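Local coordinates for protein berberine bridge enzyme-like 28 (Arabidopsis thaliana, PDB 5D79) that is a secreted, covalently flavinylated oxidoreductase of the berberine bridge enzyme-like family, involved in adaptation to salt stress, at residues S64-R69 / A109-E114; H103-S108 / C521-I526; Y224-R229 / V508-R513. All coordinates share one frame; numbering follows the deposited sequence.

Contact 1. Residues S64-R69 / A109-E114; sequences SIQNPR and AGHCYE. With FAD (flavin-adenine dinucleotide), chain E.
Gln66 lies over His111 in a buried loop-to-loop contact, where the turn after helix 58-63 backs the cofactor loop that leaves strand 103-107. Gln66 places CB almost directly above the centre of the imidazole, 3.6 Å from its centroid, as a CH-pi contact. A chi1 of -63° sets CG anti to the carbonyl carbon, over the NE2 side of the ring, and the bend at chi2 turns the amide. Its amide is anchored through OE1 to Thr361 N and NE2 to Glu359 O; NE2 also reaches Ala109 O through a water. His111 NE2 is hydrogen-bonded to Thr176 OG1, while His111 ND1 is joined covalently to FAD C8M at 1.6 Å. This is the pros-histidyl 8alpha linkage found in covalently flavinylated members of the PCMH-type fold. Were Gln66 an alanine, CB would remain, but losing CG and the amide would probably leave the NE2 side less covered and Thr361 N and Glu359 O partnerless. Gln66 N donates to Gly110 O (3.2 Å). Glycine suits position 110: phi is positive, and a CB would collide with Ser64 O, which instead receives a CA-H...O contact. The loop turns its amides to the diphosphate: Gly110 N donates to FAD O2A (2.8 Å), His111 N to FAD O3P (2.9 Å) and Cys112 N to FAD O1A (3.1 Å). Asn67 ND2 bonds weakly to Tyr113 O, its OD1 being held by Phe365 N.

Contact 2. Residues H103-S108 / C521-I526; sequences HVRTRS and CDEQSI. With FAD (flavin-adenine dinucleotide), chain E.
Arg105 meets Glu523 end-on, presenting NH1 and NH2 to the carboxylate in a two-pronged salt bridge. NH1 bonds to the syn lone pair of Glu523 OE1 at 3.1 Å, with OE1 close to the guanidinium plane, whereas NH2 reaches Glu523 OE2, also at 3.1 Å, on the syn side but out of the carboxylate plane. The two flat groups are therefore not coplanar; their planes stand 55° apart. Both side chains bend at chi2 to bring their charged ends together. Asp522 takes a different position: its CB sits over the centre of the guanidinium, 3.3 Å from Arg105 CZ, and chi1 of 47° carries its carboxylate away, where OD2 bonds to Ser234 OG. Asp522 OD1 accepts from Gln524 N at 3.2 Å, an Asx turn that shapes the loop presenting Glu523. At the guanidinium edge, His103 NE2 receives a weak hydrogen bond from Arg105 NH2. Arginine suits this buried place because its several N-H groups can be shared out: NH1 also bonds to Leu116 O, and Glu523 OE2 also accepts from Tyr121 N. A water linking Val104 O to Cys521 N adds a backbone bridge. At the far end of the strand and just past it, Thr106 O accepts from ribose O2B and Ser108 OG donates to adenine N7A of FAD (2.6 Å). The C-terminal loop thus docks on strand 103-107, an outermost strand of a four-stranded sheet paired with strand 125-129, while Ile526 packs against helices 488-500 and 504-514.

Contact 3. Residues Y224-R229 / V508-R513; sequences YFWAIR and VRVKTR
Val510 and Ala227 meet where helix 504-514 packs against helix 222-227, a helix-helix contact joining the FAD-binding PCMH-type region to the berberine-like C-terminal region. Val510 CG1 touches Ala227 CB at 3.7 Å and lies 4.0 Å from Tyr224 N, so one methyl covers a turn of the facing helix. That branch is anti to the backbone N (chi1 177°); the other, CG2, turns toward the Trp226 indole, 4.4 Å from its CE3. Alanine suits this position because its small side chain lets the valine come close. Arg513, on the exposed border, reaches out from its own helix, extended through chi2 and bent at chi3, until NH2 stands 4.1 Å from Tyr224 CB; NH2 also bonds weakly to Met220 O. In the next shell Leu507 packs on both Trp226 and Ala227, while Arg506 forms a cation-pi contact with the indole, whose NE1 bonds to Tyr413 O. Tyr224 is anchored through its OH to Phe236 O. Each segment is also tied within itself: Arg229, in the loop that follows, donates from NE to Phe225 O, 2.7 Å away, and Thr512 OG1 and Thr512 N reach Val508 O from opposite faces of its carbonyl plane.

Contacts 1 and 2 share the cofactor. In contact 1 the loop after strand 103-107 holds the diphosphate and the flavin linkage, while in contact 2 the strand's end holds the adenosine half. Their centres lie 14 Å apart, and they meet where Ser64 OG packs 3.2 Å from Arg107 NE. Contact 3 is nested inside the long chain loop that contact 2 closes. The centres of contacts 2 and 3 are 15 Å apart, and Ile526 CG2 rests 3.6 Å from Val508 CG2. Contact 3 stays away from contact 1, nearest atoms about 14 Å apart, and the Tyr224 side chain remains about 9 Å from FAD.

Contact 1. Residues S64-R69 / A109-E114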
loop_
_atom_site.group_PDB
_atom_site.type_symbol
_atom_site.label_atom_id
_atom_site.label_comp_id
_atom_site.label_asym_id
_atom_site.label_seq_id
_atom_site.Cartn_x
_atom_site.Cartn_y
_atom_site.Cartn_z
ATOM N N SER A 64 -13.454 -6.159 7.344
ATOM C CA SER A 64 -12.196 -5.616 6.861
ATOM C C SER A 64 -12.371 -4.708 5.653
ATOM O O SER A 64 -11.513 -4.705 4.780
ATOM C CB SER A 64 -11.208 -6.741 6.520
ATOM O OG SER A 64 -11.858 -7.949 6.200
ATOM N N ILE A 65 -13.466 -3.944 5.594
ATOM C CA ILE A 65 -13.579 -2.881 4.586
ATOM C C ILE A 65 -12.956 -1.613 5.154
ATOM O O ILE A 65 -13.517 -0.967 6.036
ATOM C CB ILE A 65 -15.036 -2.607 4.146
ATOM C CG1 ILE A 65 -15.568 -3.774 3.303
ATOM C CG2 ILE A 65 -15.100 -1.329 3.332
ATOM C CD1 ILE A 65 -16.999 -3.606 2.793
ATOM N N GLN A 66 -11.766 -1.284 4.659
ATOM C CA GLN A 66 -10.988 -0.176 5.191
ATOM C C GLN A 66 -11.084 1.064 4.300
ATOM O O GLN A 66 -10.293 2.005 4.418
ATOM C CB GLN A 66 -9.538 -0.606 5.383
ATOM C CG GLN A 66 -9.365 -1.727 6.407
ATOM C CD GLN A 66 -9.616 -1.294 7.861
ATOM O OE1 GLN A 66 -10.156 -0.216 8.132
ATOM N NE2 GLN A 66 -9.216 -2.146 8.802
ATOM N N ASN A 67 -12.065 1.038 3.405
ATOM C CA ASN A 67 -12.588 2.238 2.764
ATOM C C ASN A 67 -14.127 2.137 2.759
ATOM O O ASN A 67 -14.727 1.582 1.825
ATOM C CB ASN A 67 -12.024 2.405 1.349
ATOM C CG ASN A 67 -12.113 3.842 0.852
ATOM O OD1 ASN A 67 -12.876 4.656 1.390
ATOM N ND2 ASN A 67 -11.335 4.160 -0.180
ATOM N N PRO A 68 -14.760 2.648 3.830
ATOM C CA PRO A 68 -16.189 2.497 4.153
ATOM C C PRO A 68 -17.166 2.882 3.032
ATOM O O PRO A 68 -18.274 2.320 2.961
ATOM C CB PRO A 68 -16.365 3.424 5.360
ATOM C CG PRO A 68 -15.038 3.395 6.022
ATOM C CD PRO A 68 -14.033 3.346 4.904
ATOM N N ARG A 69 -16.755 3.805 2.166
ATOM C CA ARG A 69 -17.592 4.248 1.058
ATOM C C ARG A 69 -17.946 3.077 0.145
ATOM O O ARG A 69 -18.910 3.137 -0.623
ATOM C CB ARG A 69 -16.894 5.360 0.265
ATOM C CG ARG A 69 -15.606 4.931 -0.390
ATOM C CD ARG A 69 -14.888 6.105 -1.066
ATOM N NE ARG A 69 -15.413 6.445 -2.392
ATOM C CZ ARG A 69 -14.656 6.684 -3.463
ATOM N NH1 ARG A 69 -15.225 6.990 -4.622
ATOM N NH2 ARG A 69 -13.330 6.618 -3.383
ATOM N N ALA A 109 -6.361 -7.707 4.281
ATOM C CA ALA A 109 -6.869 -6.848 5.342
ATOM C C ALA A 109 -7.675 -5.698 4.771
ATOM O O ALA A 109 -8.142 -4.839 5.512
ATOM C CB ALA A 109 -5.735 -6.325 6.213
ATOM N N GLY A 110 -7.814 -5.672 3.448
ATOM C CA GLY A 110 -8.833 -4.861 2.803
ATOM C C GLY A 110 -8.613 -3.365 2.676
ATOM O O GLY A 110 -9.571 -2.591 2.668
ATOM N N HIS A 111 -7.362 -2.954 2.555
ATOM C CA HIS A 111 -7.055 -1.545 2.368
ATOM C C HIS A 111 -7.048 -1.075 0.906
ATOM O O HIS A 111 -6.622 0.042 0.636
ATOM C CB HIS A 111 -5.711 -1.228 3.024
ATOM C CG HIS A 111 -5.844 -0.792 4.448
ATOM N ND1 HIS A 111 -6.010 0.527 4.804
ATOM C CD2 HIS A 111 -5.885 -1.501 5.601
ATOM C CE1 HIS A 111 -6.133 0.617 6.117
ATOM N NE2 HIS A 111 -6.062 -0.600 6.623
ATOM N N CYS A 112 -7.515 -1.910 -0.025
ATOM C CA CYS A 112 -7.516 -1.549 -1.447
ATOM C C CYS A 112 -8.253 -0.241 -1.677
ATOM O O CYS A 112 -9.428 -0.104 -1.340
ATOM C CB CYS A 112 -8.147 -2.646 -2.315
ATOM S SG CYS A 112 -7.859 -2.464 -4.119
ATOM N N TYR A 113 -7.544 0.708 -2.273
ATOM C CA TYR A 113 -8.034 2.069 -2.465
ATOM C C TYR A 113 -9.366 2.153 -3.225
ATOM O O TYR A 113 -10.128 3.106 -3.051
ATOM C CB TYR A 113 -6.948 2.889 -3.171
ATOM C CG TYR A 113 -6.065 3.642 -2.206
ATOM C CD1 TYR A 113 -5.686 3.075 -0.993
ATOM C CD2 TYR A 113 -5.623 4.927 -2.500
ATOM C CE1 TYR A 113 -4.888 3.773 -0.092
ATOM C CE2 TYR A 113 -4.818 5.636 -1.613
ATOM C CZ TYR A 113 -4.458 5.055 -0.406
ATOM O OH TYR A 113 -3.669 5.758 0.467
ATOM N N GLU A 114 -9.648 1.146 -4.043
ATOM C CA GLU A 114 -10.902 1.094 -4.792
ATOM C C GLU A 114 -11.769 -0.098 -4.381
ATOM O O GLU A 114 -12.747 -0.426 -5.057
ATOM C CB GLU A 114 -10.623 1.038 -6.306
ATOM C CG GLU A 114 -9.910 2.269 -6.893
ATOM C CD GLU A 114 -10.852 3.441 -7.213
ATOM O OE1 GLU A 114 -12.024 3.435 -6.762
ATOM O OE2 GLU A 114 -10.410 4.372 -7.926
HETATM P PA FAD E . -6.511 -5.768 0.259
HETATM O O1A FAD E . -7.724 -4.982 -0.172
HETATM O O2A FAD E . -6.860 -6.971 1.105
HETATM O O5B FAD E . -5.646 -6.181 -1.042
HETATM C C5B FAD E . -5.353 -5.236 -2.062
HETATM C C4B FAD E . -5.045 -5.899 -3.412
HETATM O O4B FAD E . -4.119 -6.953 -3.215
HETATM C C3B FAD E . -6.298 -6.499 -4.033
HETATM O O3B FAD E . -6.282 -6.372 -5.439
HETATM C C2B FAD E . -6.221 -7.956 -3.613
HETATM O O2B FAD E . -6.881 -8.819 -4.521
HETATM C C1B FAD E . -4.718 -8.203 -3.512
HETATM N N9A FAD E . -4.329 -9.217 -2.509
HETATM C C8A FAD E . -4.443 -9.166 -1.138
HETATM N N7A FAD E . -3.937 -10.316 -0.622
HETATM C C5A FAD E . -3.501 -11.098 -1.638
HETATM C C6A FAD E . -2.906 -12.359 -1.692
HETATM N N6A FAD E . -2.439 -12.940 -0.593
HETATM N N1A FAD E . -2.566 -12.903 -2.916
HETATM C C2A FAD E . -2.805 -12.201 -4.076
HETATM N N3A FAD E . -3.398 -10.954 -4.015
HETATM C C4A FAD E . -3.739 -10.411 -2.824
HETATM N N1 FAD E . 0.831 1.781 1.070
HETATM C C2 FAD E . 2.156 2.173 1.156
HETATM O O2 FAD E . 3.043 1.512 0.602
HETATM N N3 FAD E . 2.485 3.306 1.891
HETATM C C4 FAD E . 1.512 4.054 2.534
HETATM O O4 FAD E . 1.853 4.983 3.268
HETATM C C4X FAD E . 0.181 3.643 2.462
HETATM N N5 FAD E . -0.804 4.283 3.198
HETATM C C5X FAD E . -2.043 3.677 3.353
HETATM C C6 FAD E . -2.970 4.153 4.277
HETATM C C7 FAD E . -4.216 3.537 4.416
HETATM C C7M FAD E . -5.210 4.065 5.406
HETATM C C8 FAD E . -4.524 2.405 3.658
HETATM C C8M FAD E . -5.864 1.738 3.769
HETATM C C9 FAD E . -3.600 1.932 2.734
HETATM C C9A FAD E . -2.383 2.592 2.542
HETATM N N10 FAD E . -1.472 2.146 1.597
HETATM C C10 FAD E . -0.142 2.483 1.748
HETATM C "C1'" FAD E . -1.912 1.249 0.481
HETATM C "C2'" FAD E . -1.809 -0.228 0.811
HETATM O "O2'" FAD E . -0.449 -0.576 0.949
HETATM C "C3'" FAD E . -2.469 -1.000 -0.325
HETATM O "O3'" FAD E . -3.847 -0.697 -0.326
HETATM C "C4'" FAD E . -2.338 -2.493 -0.154
HETATM O "O4'" FAD E . -2.463 -3.127 -1.400
HETATM C "C5'" FAD E . -3.475 -3.000 0.706
HETATM O "O5'" FAD E . -3.166 -4.303 1.143
HETATM P P FAD E . -4.279 -5.078 1.997
HETATM O O1P FAD E . -3.906 -6.531 2.125
HETATM O O2P FAD E . -4.460 -4.440 3.352
HETATM O O3P FAD E . -5.572 -4.755 1.088
HETATM O O HOH W 1 -7.629 -4.100 8.007
#

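Contact 2. Residues H103-S108 / C521-I526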
loop_
_atom_site.group_PDB
_atom_site.type_symbol
_atom_site.label_atom_id
_atom_site.label_comp_id
_atom_site.label_asym_id
_atom_site.label_seq_id
_atom_site.Cartn_x
_atom_site.Cartn_y
_atom_site.Cartn_z
ATOM N N HIS A 103 -15.945 -16.450 -10.532
ATOM C CA HIS A 103 -14.933 -15.421 -10.405
ATOM C C HIS A 103 -14.655 -15.174 -8.925
ATOM O O HIS A 103 -15.584 -15.187 -8.128
ATOM C CB HIS A 103 -15.431 -14.160 -11.103
ATOM C CG HIS A 103 -14.485 -13.011 -11.038
ATOM N ND1 HIS A 103 -13.142 -13.140 -11.310
ATOM C CD2 HIS A 103 -14.691 -11.706 -10.749
ATOM C CE1 HIS A 103 -12.557 -11.963 -11.177
ATOM N NE2 HIS A 103 -13.475 -11.075 -10.839
ATOM N N VAL A 104 -13.396 -14.977 -8.540
ATOM C CA VAL A 104 -13.096 -14.688 -7.135
ATOM C C VAL A 104 -12.286 -13.419 -6.951
ATOM O O VAL A 104 -11.674 -12.919 -7.889
ATOM C CB VAL A 104 -12.319 -15.832 -6.454
ATOM C CG1 VAL A 104 -13.042 -17.153 -6.644
ATOM C CG2 VAL A 104 -10.900 -15.907 -6.985
ATOM N N ARG A 105 -12.299 -12.907 -5.723
ATOM C CA ARG A 105 -11.415 -11.825 -5.313
ATOM C C ARG A 105 -10.752 -12.219 -4.007
ATOM O O ARG A 105 -11.384 -12.835 -3.168
ATOM C CB ARG A 105 -12.182 -10.517 -5.150
ATOM C CG ARG A 105 -12.701 -9.939 -6.451
ATOM C CD ARG A 105 -11.568 -9.564 -7.392
ATOM N NE ARG A 105 -12.075 -9.241 -8.722
ATOM C CZ ARG A 105 -12.344 -8.013 -9.151
ATOM N NH1 ARG A 105 -12.139 -6.969 -8.357
ATOM N NH2 ARG A 105 -12.803 -7.826 -10.381
ATOM N N THR A 106 -9.479 -11.870 -3.836
ATOM C CA THR A 106 -8.744 -12.248 -2.632
ATOM C C THR A 106 -8.519 -11.068 -1.689
ATOM O O THR A 106 -7.936 -10.055 -2.075
ATOM C CB THR A 106 -7.383 -12.849 -2.980
ATOM O OG1 THR A 106 -7.576 -14.076 -3.677
ATOM C CG2 THR A 106 -6.581 -13.117 -1.715
ATOM N N ARG A 107 -8.969 -11.203 -0.445
ATOM C CA ARG A 107 -8.787 -10.135 0.527
ATOM C C ARG A 107 -7.856 -10.546 1.660
ATOM O O ARG A 107 -8.017 -11.616 2.241
ATOM C CB ARG A 107 -10.135 -9.693 1.103
ATOM C CG ARG A 107 -10.013 -8.514 2.047
ATOM C CD ARG A 107 -11.330 -7.822 2.290
ATOM N NE ARG A 107 -12.221 -8.621 3.117
ATOM C CZ ARG A 107 -13.463 -8.274 3.420
ATOM N NH1 ARG A 107 -13.965 -7.139 2.950
ATOM N NH2 ARG A 107 -14.199 -9.064 4.195
ATOM N N SER A 108 -6.878 -9.692 1.966
ATOM C CA SER A 108 -6.061 -9.861 3.170
ATOM C C SER A 108 -6.613 -9.008 4.308
ATOM O O SER A 108 -7.264 -9.522 5.201
ATOM C CB SER A 108 -4.598 -9.506 2.907
ATOM O OG SER A 108 -4.025 -10.400 1.971
ATOM N N CYS A 521 -8.120 -12.073 -12.480
ATOM C CA CYS A 521 -8.336 -10.797 -13.149
ATOM C C CYS A 521 -9.263 -9.884 -12.347
ATOM O O CYS A 521 -10.217 -10.346 -11.729
ATOM C CB CYS A 521 -8.908 -11.014 -14.564
ATOM S SG CYS A 521 -10.671 -11.524 -14.678
ATOM N N ASP A 522 -8.956 -8.589 -12.346
ATOM C CA ASP A 522 -9.878 -7.566 -11.852
ATOM C C ASP A 522 -9.985 -6.454 -12.893
ATOM O O ASP A 522 -9.638 -6.652 -14.063
ATOM C CB ASP A 522 -9.447 -7.008 -10.480
ATOM C CG ASP A 522 -7.974 -6.639 -10.406
ATOM O OD1 ASP A 522 -7.403 -6.129 -11.380
ATOM O OD2 ASP A 522 -7.375 -6.839 -9.337
ATOM N N GLU A 523 -10.443 -5.282 -12.470
ATOM C CA GLU A 523 -10.693 -4.186 -13.402
ATOM C C GLU A 523 -9.424 -3.488 -13.948
ATOM O O GLU A 523 -9.508 -2.699 -14.897
ATOM C CB GLU A 523 -11.607 -3.161 -12.728
ATOM C CG GLU A 523 -13.063 -3.628 -12.535
ATOM C CD GLU A 523 -13.241 -4.676 -11.437
ATOM O OE1 GLU A 523 -12.350 -4.796 -10.566
ATOM O OE2 GLU A 523 -14.279 -5.375 -11.451
ATOM N N GLN A 524 -8.263 -3.782 -13.358
ATOM C CA GLN A 524 -6.986 -3.206 -13.791
ATOM C C GLN A 524 -5.846 -4.248 -13.882
ATOM O O GLN A 524 -4.661 -3.893 -13.954
ATOM C CB GLN A 524 -6.566 -2.078 -12.841
ATOM C CG GLN A 524 -7.141 -0.712 -13.163
ATOM C CD GLN A 524 -6.495 0.402 -12.344
ATOM O OE1 GLN A 524 -5.879 0.147 -11.305
ATOM N NE2 GLN A 524 -6.624 1.642 -12.815
ATOM N N SER A 525 -6.195 -5.528 -13.885
ATOM C CA SER A 525 -5.179 -6.579 -13.849
ATOM C C SER A 525 -4.293 -6.589 -15.109
ATOM O O SER A 525 -4.662 -6.048 -16.162
ATOM C CB SER A 525 -5.840 -7.951 -13.645
ATOM O OG SER A 525 -6.742 -8.249 -14.693
ATOM N N ILE A 526 -3.113 -7.192 -14.973
ATOM C CA ILE A 526 -2.166 -7.331 -16.071
ATOM C C ILE A 526 -2.777 -8.234 -17.131
ATOM O O ILE A 526 -3.266 -9.319 -16.801
ATOM C CB ILE A 526 -0.824 -7.924 -15.576
ATOM C CG1 ILE A 526 -0.182 -7.028 -14.505
ATOM C CG2 ILE A 526 0.134 -8.180 -16.735
ATOM C CD1 ILE A 526 0.240 -5.657 -14.997
HETATM P PA FAD E . -6.511 -5.768 0.259
HETATM O O1A FAD E . -7.724 -4.982 -0.172
HETATM O O2A FAD E . -6.860 -6.971 1.105
HETATM O O5B FAD E . -5.646 -6.181 -1.042
HETATM C C5B FAD E . -5.353 -5.236 -2.062
HETATM C C4B FAD E . -5.045 -5.899 -3.412
HETATM O O4B FAD E . -4.119 -6.953 -3.215
HETATM C C3B FAD E . -6.298 -6.499 -4.033
HETATM O O3B FAD E . -6.282 -6.372 -5.439
HETATM C C2B FAD E . -6.221 -7.956 -3.613
HETATM O O2B FAD E . -6.881 -8.819 -4.521
HETATM C C1B FAD E . -4.718 -8.203 -3.512
HETATM N N9A FAD E . -4.329 -9.217 -2.509
HETATM C C8A FAD E . -4.443 -9.166 -1.138
HETATM N N7A FAD E . -3.937 -10.316 -0.622
HETATM C C5A FAD E . -3.501 -11.098 -1.638
HETATM C C6A FAD E . -2.906 -12.359 -1.692
HETATM N N6A FAD E . -2.439 -12.940 -0.593
HETATM N N1A FAD E . -2.566 -12.903 -2.916
HETATM C C2A FAD E . -2.805 -12.201 -4.076
HETATM N N3A FAD E . -3.398 -10.954 -4.015
HETATM C C4A FAD E . -3.739 -10.411 -2.824
HETATM N N1 FAD E . 0.831 1.781 1.070
HETATM C C2 FAD E . 2.156 2.173 1.156
HETATM O O2 FAD E . 3.043 1.512 0.602
HETATM N N3 FAD E . 2.485 3.306 1.891
HETATM C C4 FAD E . 1.512 4.054 2.534
HETATM O O4 FAD E . 1.853 4.983 3.268
HETATM C C4X FAD E . 0.181 3.643 2.462
HETATM N N5 FAD E . -0.804 4.283 3.198
HETATM C C5X FAD E . -2.043 3.677 3.353
HETATM C C6 FAD E . -2.970 4.153 4.277
HETATM C C7 FAD E . -4.216 3.537 4.416
HETATM C C7M FAD E . -5.210 4.065 5.406
HETATM C C8 FAD E . -4.524 2.405 3.658
HETATM C C8M FAD E . -5.864 1.738 3.769
HETATM C C9 FAD E . -3.600 1.932 2.734
HETATM C C9A FAD E . -2.383 2.592 2.542
HETATM N N10 FAD E . -1.472 2.146 1.597
HETATM C C10 FAD E . -0.142 2.483 1.748
HETATM C "C1'" FAD E . -1.912 1.249 0.481
HETATM C "C2'" FAD E . -1.809 -0.228 0.811
HETATM O "O2'" FAD E . -0.449 -0.576 0.949
HETATM C "C3'" FAD E . -2.469 -1.000 -0.325
HETATM O "O3'" FAD E . -3.847 -0.697 -0.326
HETATM C "C4'" FAD E . -2.338 -2.493 -0.154
HETATM O "O4'" FAD E . -2.463 -3.127 -1.400
HETATM C "C5'" FAD E . -3.475 -3.000 0.706
HETATM O "O5'" FAD E . -3.166 -4.303 1.143
HETATM P P FAD E . -4.279 -5.078 1.997
HETATM O O1P FAD E . -3.906 -6.531 2.125
HETATM O O2P FAD E . -4.460 -4.440 3.352
HETATM O O3P FAD E . -5.572 -4.755 1.088
HETATM O O HOH W 2 -9.771 -12.900 -10.041
#

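Contact 3. Residues Y224-R229 / V508-R513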
loop_
_atom_site.group_PDB
_atom_site.type_symbol
_atom_site.label_atom_id
_atom_site.label_comp_id
_atom_site.label_asym_id
_atom_site.label_seq_id
_atom_site.Cartn_x
_atom_site.Cartn_y
_atom_site.Cartn_z
ATOM N N TYR A 224 7.964 -15.819 -11.935
ATOM C CA TYR A 224 6.814 -15.786 -11.052
ATOM C C TYR A 224 7.179 -15.032 -9.770
ATOM O O TYR A 224 6.444 -14.135 -9.333
ATOM C CB TYR A 224 6.349 -17.216 -10.747
ATOM C CG TYR A 224 4.862 -17.399 -10.471
ATOM C CD1 TYR A 224 4.088 -16.388 -9.882
ATOM C CD2 TYR A 224 4.237 -18.601 -10.789
ATOM C CE1 TYR A 224 2.736 -16.583 -9.632
ATOM C CE2 TYR A 224 2.898 -18.802 -10.543
ATOM C CZ TYR A 224 2.149 -17.800 -9.963
ATOM O OH TYR A 224 0.812 -18.048 -9.740
ATOM N N PHE A 225 8.321 -15.397 -9.181
ATOM C CA PHE A 225 8.801 -14.784 -7.937
ATOM C C PHE A 225 9.007 -13.276 -8.072
ATOM O O PHE A 225 8.884 -12.511 -7.116
ATOM C CB PHE A 225 10.110 -15.440 -7.486
ATOM C CG PHE A 225 10.561 -14.995 -6.121
ATOM C CD1 PHE A 225 9.847 -15.365 -4.988
ATOM C CD2 PHE A 225 11.684 -14.198 -5.969
ATOM C CE1 PHE A 225 10.244 -14.941 -3.730
ATOM C CE2 PHE A 225 12.086 -13.774 -4.718
ATOM C CZ PHE A 225 11.368 -14.144 -3.595
ATOM N N TRP A 226 9.325 -12.850 -9.279
ATOM C CA TRP A 226 9.551 -11.445 -9.542
ATOM C C TRP A 226 8.204 -10.722 -9.585
ATOM O O TRP A 226 8.004 -9.712 -8.903
ATOM C CB TRP A 226 10.347 -11.301 -10.850
ATOM C CG TRP A 226 10.558 -9.921 -11.370
ATOM C CD1 TRP A 226 11.597 -9.085 -11.085
ATOM C CD2 TRP A 226 9.731 -9.230 -12.314
ATOM N NE1 TRP A 226 11.454 -7.905 -11.771
ATOM C CE2 TRP A 226 10.315 -7.971 -12.535
ATOM C CE3 TRP A 226 8.545 -9.547 -12.979
ATOM C CZ2 TRP A 226 9.753 -7.033 -13.401
ATOM C CZ3 TRP A 226 7.993 -8.621 -13.835
ATOM C CH2 TRP A 226 8.592 -7.382 -14.040
ATOM N N ALA A 227 7.268 -11.281 -10.345
ATOM C CA ALA A 227 5.985 -10.636 -10.600
ATOM C C ALA A 227 5.182 -10.387 -9.327
ATOM O O ALA A 227 4.525 -9.354 -9.202
ATOM C CB ALA A 227 5.171 -11.467 -11.573
ATOM N N ILE A 228 5.237 -11.321 -8.383
ATOM C CA ILE A 228 4.442 -11.186 -7.163
ATOM C C ILE A 228 5.015 -10.132 -6.217
ATOM O O ILE A 228 4.331 -9.690 -5.297
ATOM C CB ILE A 228 4.304 -12.540 -6.400
ATOM C CG1 ILE A 228 5.674 -13.112 -6.027
ATOM C CG2 ILE A 228 3.538 -13.542 -7.231
ATOM C CD1 ILE A 228 5.596 -14.372 -5.190
ATOM N N ARG A 229 6.260 -9.715 -6.446
ATOM C CA ARG A 229 6.896 -8.745 -5.556
ATOM C C ARG A 229 6.819 -7.316 -6.086
ATOM O O ARG A 229 7.850 -6.639 -6.211
ATOM C CB ARG A 229 8.356 -9.121 -5.306
ATOM C CG ARG A 229 8.534 -10.364 -4.442
ATOM C CD ARG A 229 10.014 -10.679 -4.274
ATOM N NE ARG A 229 10.611 -11.111 -5.539
ATOM C CZ ARG A 229 11.822 -10.766 -5.959
ATOM N NH1 ARG A 229 12.585 -9.976 -5.219
ATOM N NH2 ARG A 229 12.266 -11.216 -7.121
ATOM N N VAL A 508 3.469 -8.929 -18.291
ATOM C CA VAL A 508 2.544 -9.531 -19.257
ATOM C C VAL A 508 3.058 -10.881 -19.753
ATOM O O VAL A 508 2.284 -11.828 -19.910
ATOM C CB VAL A 508 2.298 -8.582 -20.461
ATOM C CG1 VAL A 508 1.877 -9.351 -21.701
ATOM C CG2 VAL A 508 1.247 -7.543 -20.107
ATOM N N ARG A 509 4.366 -10.976 -19.977
ATOM C CA ARG A 509 4.965 -12.253 -20.346
ATOM C C ARG A 509 4.798 -13.254 -19.200
ATOM O O ARG A 509 4.321 -14.377 -19.405
ATOM C CB ARG A 509 6.446 -12.088 -20.706
ATOM C CG ARG A 509 6.725 -11.145 -21.883
ATOM C CD ARG A 509 5.848 -11.427 -23.098
ATOM N NE ARG A 509 6.364 -10.783 -24.313
ATOM C CZ ARG A 509 6.007 -9.576 -24.740
ATOM N NH1 ARG A 509 5.123 -8.857 -24.057
ATOM N NH2 ARG A 509 6.535 -9.085 -25.852
ATOM N N VAL A 510 5.169 -12.840 -17.993
ATOM C CA VAL A 510 5.028 -13.711 -16.827
ATOM C C VAL A 510 3.556 -14.095 -16.653
ATOM O O VAL A 510 3.233 -15.269 -16.470
ATOM C CB VAL A 510 5.575 -13.049 -15.535
ATOM C CG1 VAL A 510 5.339 -13.951 -14.341
ATOM C CG2 VAL A 510 7.058 -12.745 -15.673
ATOM N N LYS A 511 2.670 -13.106 -16.763
ATOM C CA LYS A 511 1.227 -13.340 -16.676
ATOM C C LYS A 511 0.749 -14.397 -17.676
ATOM O O LYS A 511 -0.083 -15.245 -17.353
ATOM C CB LYS A 511 0.469 -12.028 -16.901
ATOM C CG LYS A 511 -1.027 -12.171 -17.120
ATOM C CD LYS A 511 -1.771 -12.639 -15.882
ATOM C CE LYS A 511 -3.278 -12.545 -16.118
ATOM N NZ LYS A 511 -4.129 -13.122 -15.039
ATOM N N THR A 512 1.291 -14.357 -18.884
ATOM C CA THR A 512 0.854 -15.274 -19.924
ATOM C C THR A 512 1.311 -16.704 -19.644
ATOM O O THR A 512 0.595 -17.657 -19.942
ATOM C CB THR A 512 1.339 -14.807 -21.304
ATOM O OG1 THR A 512 0.838 -13.484 -21.536
ATOM C CG2 THR A 512 0.829 -15.734 -22.418
ATOM N N ARG A 513 2.476 -16.869 -19.033
ATOM C CA ARG A 513 2.939 -18.219 -18.713
ATOM C C ARG A 513 2.195 -18.794 -17.519
ATOM O O ARG A 513 1.649 -19.891 -17.596
ATOM C CB ARG A 513 4.447 -18.242 -18.435
ATOM C CG ARG A 513 5.011 -19.640 -18.206
ATOM C CD ARG A 513 6.500 -19.609 -17.895
ATOM N NE ARG A 513 6.797 -18.989 -16.604
ATOM C CZ ARG A 513 6.945 -19.664 -15.467
ATOM N NH1 ARG A 513 6.820 -20.995 -15.464
ATOM N NH2 ARG A 513 7.213 -19.012 -14.331
#